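Local coordinates for natterin-like protein (Lethenteron camtschaticum, PDB 6IUL) that probably binds glycans through a jacalin-like lectin domain and damages target-cell membranes as a pore-forming cytotoxin of the aerolysin type, at residues Phe21-Lys32 and Gln46-Phe57. Sequence-based numbering, arbitrary orientation.
Sequences FNGQENAATLQK and QVWLTDGRRETF
Two donors grip Asp51 OD2: the amide Asn26 ND2 at 2.9 Å, on a nearly straight N-H...O path (173°), and a water. The amide reaches the oxygen on its anti side, and that water also donates to Asn26 OD1 and accepts from Arg53 NH2; with both its ends engaged, the Asn26 amide is held in rotation. Asp51 OD1 accepts from Arg53 N in an Asx turn, while the methyl of Ala28 packs on the carboxylate carbon. The same Arg53 NH2 donates to Asn22 O at 3.0 Å, in the guanidinium plane but above the carbonyl plane. Phe21 CE1 sits over one face of this guanidinium, which is steeply inclined (67°) to the phenyl ring, not stacked parallel.

A chi1 of -179° carries the Phe21 ring away from its own backbone N and between two CH-pi contacts, Glu55 CB 4.0 Å from its centroid over one face and Leu49 CD1 over the opposite one; Val47 CG1 meets its rim. In this beta-prism of the jacalin-like lectins, Phe21 of strand 17-22 thus joins another sheet to the four-stranded one, where strand 30-37 pairs antiparallel with strand 42-49. A classic beta bulge sets Gln31 and Lys32 both against Trp48: Gln31 N bonds Trp48 O at 2.9 Å, Lys32 N reaches that oxygen only weakly, and Trp48 N bonds Lys32 O. Thr50 OG1, also hydrogen-bonded to Asn204 O, accepts from Thr29 N at 3.1 Å. Lys32, fully extended, runs over one indole face of Trp48, placing CD 3.9 Å and NZ 4.9 Å from the six-membered ring's centroid, the latter a cation-pi contact; NZ also forms a long, weak ion pair with Glu66. Gln46 CG and Arg54 CG lie against the opposite face, toward its rim.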
loop_
_atom_site.group_PDB
_atom_site.type_symbol
_atom_site.label_atom_id
_atom_site.label_comp_id
_atom_site.label_asym_id
_atom_site.label_seq_id
_atom_site.Cartn_x
_atom_site.Cartn_y
_atom_site.Cartn_z
ATOM N N PHE A 21 25.653 2.620 26.757
ATOM C CA PHE A 21 25.258 3.433 25.628
ATOM C C PHE A 21 24.051 2.696 25.077
ATOM O O PHE A 21 24.174 1.619 24.438
ATOM C CB PHE A 21 26.404 3.504 24.597
ATOM C CG PHE A 21 26.106 4.356 23.399
ATOM C CD1 PHE A 21 25.792 5.676 23.559
ATOM C CD2 PHE A 21 26.141 3.833 22.123
ATOM C CE1 PHE A 21 25.508 6.464 22.483
ATOM C CE2 PHE A 21 25.848 4.612 21.030
ATOM C CZ PHE A 21 25.560 5.930 21.203
ATOM N N ASN A 22 22.885 3.278 25.313
ATOM C CA ASN A 22 21.610 2.557 25.169
ATOM C C ASN A 22 20.568 3.434 24.516
ATOM O O ASN A 22 20.310 4.513 25.008
ATOM C CB ASN A 22 21.149 2.156 26.572
ATOM C CG ASN A 22 19.918 1.276 26.567
ATOM O OD1 ASN A 22 19.285 1.103 25.545
ATOM N ND2 ASN A 22 19.573 0.696 27.718
ATOM N N GLY A 23 19.952 2.977 23.433
ATOM C CA GLY A 23 18.874 3.732 22.760
ATOM C C GLY A 23 17.473 3.437 23.272
ATOM O O GLY A 23 16.476 3.868 22.676
ATOM N N GLN A 24 17.384 2.706 24.371
ATOM C CA GLN A 24 16.095 2.277 24.962
ATOM C C GLN A 24 14.984 3.315 25.045
ATOM O O GLN A 24 13.852 3.017 24.691
ATOM C CB GLN A 24 16.303 1.753 26.392
ATOM C CG GLN A 24 15.104 1.004 26.954
ATOM C CD GLN A 24 15.489 -0.012 28.017
ATOM O OE1 GLN A 24 16.637 -0.438 28.100
ATOM N NE2 GLN A 24 14.551 -0.377 28.852
ATOM N N GLU A 25 15.307 4.515 25.498
ATOM C CA GLU A 25 14.281 5.544 25.781
ATOM C C GLU A 25 13.517 6.008 24.560
ATOM O O GLU A 25 12.330 6.317 24.679
ATOM C CB GLU A 25 14.895 6.754 26.458
ATOM C CG GLU A 25 15.510 6.374 27.797
ATOM C CD GLU A 25 16.088 7.559 28.586
ATOM O OE1 GLU A 25 16.154 8.722 28.070
ATOM O OE2 GLU A 25 16.479 7.304 29.750
ATOM N N ASN A 26 14.169 6.050 23.397
ATOM C CA ASN A 26 13.489 6.465 22.170
ATOM C C ASN A 26 13.525 5.384 21.106
ATOM O O ASN A 26 13.328 5.656 19.925
ATOM C CB ASN A 26 14.085 7.777 21.634
ATOM C CG ASN A 26 15.575 7.678 21.365
ATOM O OD1 ASN A 26 16.222 6.704 21.764
ATOM N ND2 ASN A 26 16.124 8.667 20.664
ATOM N N ALA A 27 13.799 4.151 21.533
ATOM C CA ALA A 27 13.886 2.982 20.633
ATOM C C ALA A 27 14.845 3.153 19.457
ATOM O O ALA A 27 14.631 2.624 18.362
ATOM C CB ALA A 27 12.493 2.616 20.125
ATOM N N ALA A 28 15.902 3.922 19.673
ATOM C CA ALA A 28 16.957 4.037 18.681
ATOM C C ALA A 28 17.821 2.778 18.769
ATOM O O ALA A 28 18.067 2.283 19.857
ATOM C CB ALA A 28 17.798 5.280 18.921
ATOM N N THR A 29 18.269 2.279 17.626
ATOM C CA THR A 29 18.931 1.020 17.560
ATOM C C THR A 29 20.320 1.118 16.925
ATOM O O THR A 29 20.721 2.118 16.382
ATOM C CB THR A 29 18.080 0.013 16.754
ATOM O OG1 THR A 29 17.836 0.495 15.440
ATOM C CG2 THR A 29 16.749 -0.232 17.442
ATOM N N LEU A 30 21.064 0.039 17.019
ATOM C CA LEU A 30 22.424 -0.012 16.533
ATOM C C LEU A 30 22.444 0.114 15.022
ATOM O O LEU A 30 21.824 -0.684 14.351
ATOM C CB LEU A 30 23.078 -1.335 16.954
ATOM C CG LEU A 30 24.494 -1.566 16.429
ATOM C CD1 LEU A 30 25.464 -0.545 17.036
ATOM C CD2 LEU A 30 24.953 -3.002 16.709
ATOM N N GLN A 31 23.180 1.101 14.511
ATOM C CA GLN A 31 23.322 1.322 13.084
ATOM C C GLN A 31 24.707 0.931 12.587
ATOM O O GLN A 31 24.847 0.352 11.500
ATOM C CB GLN A 31 23.049 2.785 12.706
ATOM C CG GLN A 31 23.186 2.975 11.200
ATOM C CD GLN A 31 22.572 4.221 10.618
ATOM O OE1 GLN A 31 21.918 5.016 11.300
ATOM N NE2 GLN A 31 22.867 4.436 9.335
ATOM N N LYS A 32 25.724 1.248 13.380
ATOM C CA LYS A 32 27.073 1.045 12.974
ATOM C C LYS A 32 27.989 0.779 14.177
ATOM O O LYS A 32 27.837 1.374 15.224
ATOM C CB LYS A 32 27.545 2.284 12.222
ATOM C CG LYS A 32 28.918 2.195 11.560
ATOM C CD LYS A 32 29.222 3.538 10.851
ATOM C CE LYS A 32 30.556 3.532 10.162
ATOM N NZ LYS A 32 30.700 4.747 9.286
ATOM N N GLN A 46 33.655 2.111 18.886
ATOM C CA GLN A 46 32.799 3.246 18.637
ATOM C C GLN A 46 31.432 2.754 18.069
ATOM O O GLN A 46 31.372 1.898 17.188
ATOM C CB GLN A 46 33.500 4.185 17.694
ATOM C CG GLN A 46 32.738 5.418 17.246
ATOM C CD GLN A 46 33.623 6.484 16.626
ATOM O OE1 GLN A 46 34.093 6.377 15.504
ATOM N NE2 GLN A 46 33.809 7.535 17.371
ATOM N N VAL A 47 30.348 3.310 18.573
ATOM C CA VAL A 47 29.018 2.837 18.287
ATOM C C VAL A 47 28.144 4.010 17.874
ATOM O O VAL A 47 28.142 5.088 18.526
ATOM C CB VAL A 47 28.398 2.228 19.568
ATOM C CG1 VAL A 47 26.975 1.743 19.324
ATOM C CG2 VAL A 47 29.263 1.105 20.138
ATOM N N TRP A 48 27.374 3.783 16.809
ATOM C CA TRP A 48 26.400 4.764 16.303
ATOM C C TRP A 48 24.969 4.186 16.392
ATOM O O TRP A 48 24.739 3.010 16.018
ATOM C CB TRP A 48 26.645 5.055 14.831
ATOM C CG TRP A 48 27.906 5.774 14.468
ATOM C CD1 TRP A 48 28.000 7.073 14.060
ATOM C CD2 TRP A 48 29.229 5.219 14.363
ATOM N NE1 TRP A 48 29.302 7.363 13.720
ATOM C CE2 TRP A 48 30.079 6.248 13.893
ATOM C CE3 TRP A 48 29.768 3.960 14.600
ATOM C CZ2 TRP A 48 31.477 6.058 13.691
ATOM C CZ3 TRP A 48 31.109 3.745 14.393
ATOM C CH2 TRP A 48 31.972 4.796 13.933
ATOM N N LEU A 49 24.032 4.985 16.878
ATOM C CA LEU A 49 22.626 4.604 16.906
ATOM C C LEU A 49 21.856 5.291 15.794
ATOM O O LEU A 49 22.325 6.251 15.216
ATOM C CB LEU A 49 22.011 4.912 18.244
ATOM C CG LEU A 49 22.718 4.300 19.442
ATOM C CD1 LEU A 49 22.007 4.657 20.744
ATOM C CD2 LEU A 49 22.833 2.793 19.286
ATOM N N THR A 50 20.673 4.777 15.477
ATOM C CA THR A 50 19.894 5.269 14.344
ATOM C C THR A 50 19.329 6.688 14.566
ATOM O O THR A 50 18.857 7.271 13.604
ATOM C CB THR A 50 18.722 4.355 14.021
ATOM O OG1 THR A 50 17.966 4.132 15.217
ATOM C CG2 THR A 50 19.202 3.040 13.435
ATOM N N ASP A 51 19.412 7.233 15.778
ATOM C CA ASP A 51 19.076 8.650 16.031
ATOM C C ASP A 51 20.301 9.586 15.965
ATOM O O ASP A 51 20.237 10.703 16.407
ATOM C CB ASP A 51 18.406 8.828 17.415
ATOM C CG ASP A 51 19.333 8.458 18.581
ATOM O OD1 ASP A 51 20.479 8.014 18.332
ATOM O OD2 ASP A 51 18.928 8.577 19.781
ATOM N N GLY A 52 21.414 9.120 15.438
ATOM C CA GLY A 52 22.597 9.970 15.248
ATOM C C GLY A 52 23.505 10.051 16.472
ATOM O O GLY A 52 24.565 10.618 16.412
ATOM N N ARG A 53 23.125 9.454 17.589
ATOM C CA ARG A 53 24.024 9.445 18.724
ATOM C C ARG A 53 25.247 8.579 18.389
ATOM O O ARG A 53 25.161 7.615 17.627
ATOM C CB ARG A 53 23.335 8.918 19.979
ATOM C CG ARG A 53 22.236 9.826 20.557
ATOM C CD ARG A 53 21.487 9.088 21.656
ATOM N NE ARG A 53 22.329 8.809 22.818
ATOM C CZ ARG A 53 22.076 7.882 23.740
ATOM N NH1 ARG A 53 22.925 7.691 24.758
ATOM N NH2 ARG A 53 21.011 7.093 23.643
ATOM N N ARG A 54 26.363 8.900 19.008
ATOM C CA ARG A 54 27.635 8.271 18.706
ATOM C C ARG A 54 28.540 8.359 19.922
ATOM O O ARG A 54 28.657 9.410 20.540
ATOM C CB ARG A 54 28.238 9.012 17.517
ATOM C CG ARG A 54 29.689 8.777 17.299
ATOM C CD ARG A 54 30.134 9.401 16.011
ATOM N NE ARG A 54 30.162 10.846 16.082
ATOM C CZ ARG A 54 31.256 11.573 16.121
ATOM N NH1 ARG A 54 32.444 11.008 16.155
ATOM N NH2 ARG A 54 31.154 12.889 16.161
ATOM N N GLU A 55 29.168 7.255 20.280
ATOM C CA GLU A 55 30.070 7.284 21.405
ATOM C C GLU A 55 31.191 6.246 21.323
ATOM O O GLU A 55 31.026 5.199 20.728
ATOM C CB GLU A 55 29.271 7.122 22.709
ATOM C CG GLU A 55 29.945 7.808 23.902
ATOM C CD GLU A 55 29.084 7.862 25.175
ATOM O OE1 GLU A 55 29.674 7.926 26.278
ATOM O OE2 GLU A 55 27.843 7.796 25.091
ATOM N N THR A 56 32.292 6.538 22.016
ATOM C CA THR A 56 33.480 5.747 22.013
ATOM C C THR A 56 33.888 5.318 23.412
ATOM O O THR A 56 33.851 6.090 24.366
ATOM C CB THR A 56 34.630 6.552 21.363
ATOM O OG1 THR A 56 34.284 6.888 20.007
ATOM C CG2 THR A 56 35.899 5.710 21.339
ATOM N N PHE A 57 34.288 4.065 23.530
ATOM C CA PHE A 57 34.809 3.519 24.745
ATOM C C PHE A 57 36.128 2.837 24.497
ATOM O O PHE A 57 36.343 2.305 23.383
ATOM C CB PHE A 57 33.796 2.512 25.297
ATOM C CG PHE A 57 32.421 3.095 25.441
ATOM C CD1 PHE A 57 32.139 4.000 26.460
ATOM C CD2 PHE A 57 31.441 2.800 24.517
ATOM C CE1 PHE A 57 30.884 4.593 26.557
ATOM C CE2 PHE A 57 30.205 3.362 24.614
ATOM C CZ PHE A 57 29.927 4.264 25.632
HETATM O O HOH W 1 22.736 5.549 26.884
HETATM O O HOH W 2 18.832 7.420 22.200
HETATM O O HOH W 3 19.549 6.623 11.376
#